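Side-chain contact in cytochrome c551 (Achromobacter xylosoxidans, PDB 2ZON), which probably carries electrons between redox partners by cycling the iron of its bound haem, as a small c-type cytochrome: residues A50-A53 against T54-G58. Numbering follows the deposited sequence.
Sequences ALLA and TVLKG. With HEM (protoporphyrin IX containing Fe), chain K.
Val55 and Leu51, one turn apart on helix 48-57, both meet the haem: Val55 brings a methyl over the porphyrin rim, and Leu51 comes beside it through CB. The joint between them is a backbone bond: Val55 N donates to Leu51 O at 3.0 Å. Val55 carries CG1 anti to the backbone N (chi1 170°), reaching toward the haem methyl CMB, which leaves CG2 to lie 3.4 Å from Leu51 O. The same CG2 methyl stands over one face of the porphyrin at its rim, 3.5 Å from the haem meso carbon CHB. Leu51 approaches from the previous turn, its CB 4.1 Å from the haem methyl CMA, while its side chain also packs on Phe43 of helix 37-46 and on Val79 and Met83 of helix 72-85.

Thr54 divides its two branches. CG2 lies 3.6 Å from CBA of a haem propionate arm, whereas OG1, held beside the backbone N by a chi1 of -60°, turns back to 3.2 Å from Ala50 O. Thr54 N donates to Ala50 O. Away from the haem, Leu52 and Leu56 meet loosely, CG to CD1 at 4.5 Å, over the straighter Leu56 N to Leu52 O bond (N-H...O 168°). They lean on Arg76 and Leu75 of helix 72-85, respectively. At the end of the helix Gly58, with positive phi, donates its N to Thr54 O. The chemistry is thus split by face: Val55 methyls cover one side of the porphyrin rim, with Leu51 CB and Thr54 CG2 beside a haem methyl and a propionate arm, consistent with an apolar haem environment, while main-chain bonds satisfy the carbonyls behind them.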
loop_
_atom_site.group_PDB
_atom_site.type_symbol
_atom_site.label_atom_id
_atom_site.label_comp_id
_atom_site.label_asym_id
_atom_site.label_seq_id
_atom_site.Cartn_x
_atom_site.Cartn_y
_atom_site.Cartn_z
ATOM N N ALA D 50 49.054 9.472 2.457
ATOM C CA ALA D 50 48.846 8.166 1.829
ATOM C C ALA D 50 47.364 7.888 1.598
ATOM O O ALA D 50 46.978 7.401 0.528
ATOM C CB ALA D 50 49.479 7.053 2.675
ATOM N N LEU D 51 46.548 8.192 2.608
ATOM C CA LEU D 51 45.102 8.000 2.519
ATOM C C LEU D 51 44.511 8.865 1.400
ATOM O O LEU D 51 43.715 8.379 0.582
ATOM C CB LEU D 51 44.417 8.311 3.860
ATOM C CG LEU D 51 44.811 7.455 5.068
ATOM C CD1 LEU D 51 43.951 7.835 6.273
ATOM C CD2 LEU D 51 44.739 5.940 4.779
ATOM N N LEU D 52 44.930 10.130 1.351
ATOM C CA LEU D 52 44.473 11.052 0.307
ATOM C C LEU D 52 44.836 10.542 -1.091
ATOM O O LEU D 52 44.005 10.584 -2.003
ATOM C CB LEU D 52 45.001 12.477 0.535
ATOM C CG LEU D 52 44.653 13.522 -0.544
ATOM C CD1 LEU D 52 43.128 13.775 -0.641
ATOM C CD2 LEU D 52 45.370 14.812 -0.276
ATOM N N ALA D 53 46.056 10.033 -1.241
ATOM C CA ALA D 53 46.505 9.439 -2.519
ATOM C C ALA D 53 45.635 8.260 -2.956
ATOM O O ALA D 53 45.324 8.102 -4.139
ATOM C CB ALA D 53 47.976 9.020 -2.431
ATOM N N THR D 54 45.243 7.434 -1.999
ATOM C CA THR D 54 44.338 6.327 -2.277
ATOM C C THR D 54 42.953 6.807 -2.735
ATOM O O THR D 54 42.359 6.220 -3.648
ATOM C CB THR D 54 44.233 5.406 -1.050
ATOM O OG1 THR D 54 45.543 4.892 -0.761
ATOM C CG2 THR D 54 43.270 4.241 -1.306
ATOM N N VAL D 55 42.444 7.867 -2.099
ATOM C CA VAL D 55 41.118 8.408 -2.441
ATOM C C VAL D 55 41.140 8.947 -3.868
ATOM O O VAL D 55 40.258 8.637 -4.668
ATOM C CB VAL D 55 40.656 9.491 -1.431
ATOM C CG1 VAL D 55 39.397 10.215 -1.911
ATOM C CG2 VAL D 55 40.409 8.851 -0.064
ATOM N N LEU D 56 42.184 9.712 -4.188
ATOM C CA LEU D 56 42.344 10.287 -5.524
ATOM C C LEU D 56 42.398 9.208 -6.607
ATOM O O LEU D 56 41.724 9.314 -7.640
ATOM C CB LEU D 56 43.612 11.135 -5.586
ATOM C CG LEU D 56 43.565 12.532 -4.987
ATOM C CD1 LEU D 56 44.967 13.132 -5.004
ATOM C CD2 LEU D 56 42.603 13.419 -5.770
ATOM N N LYS D 57 43.169 8.156 -6.341
ATOM C CA LYS D 57 43.364 7.066 -7.300
ATOM C C LYS D 57 42.122 6.203 -7.446
ATOM O O LYS D 57 41.756 5.807 -8.562
ATOM C CB LYS D 57 44.560 6.197 -6.882
ATOM C CG LYS D 57 44.840 5.018 -7.808
ATOM C CD LYS D 57 46.212 4.406 -7.547
ATOM C CE LYS D 57 46.647 3.469 -8.693
ATOM N NZ LYS D 57 45.786 2.241 -8.807
ATOM N N GLY D 58 41.466 5.934 -6.317
ATOM C CA GLY D 58 40.417 4.918 -6.244
ATOM C C GLY D 58 41.075 3.636 -5.769
ATOM O O GLY D 58 42.286 3.467 -5.936
HETATM C CHA HEM K . 38.582 3.196 1.551
HETATM C CHB HEM K . 37.777 7.907 2.089
HETATM C CHC HEM K . 34.126 7.568 -1.002
HETATM C CHD HEM K . 34.295 2.795 -0.605
HETATM C C1A HEM K . 38.781 4.518 1.958
HETATM C C2A HEM K . 39.855 5.037 2.684
HETATM C C3A HEM K . 39.607 6.387 2.824
HETATM C C4A HEM K . 38.410 6.676 2.188
HETATM C CMA HEM K . 40.473 7.436 3.547
HETATM C CAA HEM K . 41.046 4.244 3.212
HETATM C CBA HEM K . 42.068 4.033 2.114
HETATM C CGA HEM K . 42.575 2.591 2.161
HETATM O O1A HEM K . 41.728 1.679 2.286
HETATM O O2A HEM K . 43.803 2.445 2.079
HETATM C C1B HEM K . 36.766 8.298 1.219
HETATM C C2B HEM K . 36.365 9.590 0.928
HETATM C C3B HEM K . 35.327 9.513 0.022
HETATM C C4B HEM K . 35.086 8.148 -0.173
HETATM C CMB HEM K . 37.047 10.859 1.497
HETATM C CAB HEM K . 34.518 10.686 -0.538
HETATM C CBB HEM K . 35.365 11.781 -1.213
HETATM C C1C HEM K . 33.760 6.231 -1.174
HETATM C C2C HEM K . 32.673 5.718 -1.880
HETATM C C3C HEM K . 32.705 4.335 -1.795
HETATM C C4C HEM K . 33.828 4.047 -1.006
HETATM C CMC HEM K . 31.632 6.581 -2.612
HETATM C CAC HEM K . 31.620 3.418 -2.363
HETATM C CBC HEM K . 31.375 3.445 -3.878
HETATM C C1D HEM K . 35.524 2.434 -0.057
HETATM C C2D HEM K . 36.069 1.156 0.058
HETATM C C3D HEM K . 37.299 1.250 0.673
HETATM C C4D HEM K . 37.483 2.607 0.935
HETATM C CMD HEM K . 35.399 -0.141 -0.433
HETATM C CAD HEM K . 38.291 0.108 0.988
HETATM C CBD HEM K . 39.122 -0.199 -0.270
HETATM C CGD HEM K . 39.669 -1.642 -0.314
HETATM O O1D HEM K . 40.364 -2.016 0.654
HETATM O O2D HEM K . 39.388 -2.343 -1.320
HETATM N NA HEM K . 37.937 5.527 1.679
HETATM N NB HEM K . 35.974 7.445 0.538
HETATM N NC HEM K . 34.439 5.197 -0.651
HETATM N ND HEM K . 36.407 3.290 0.482
HETATM FE FE HEM K . 36.205 5.356 0.554
#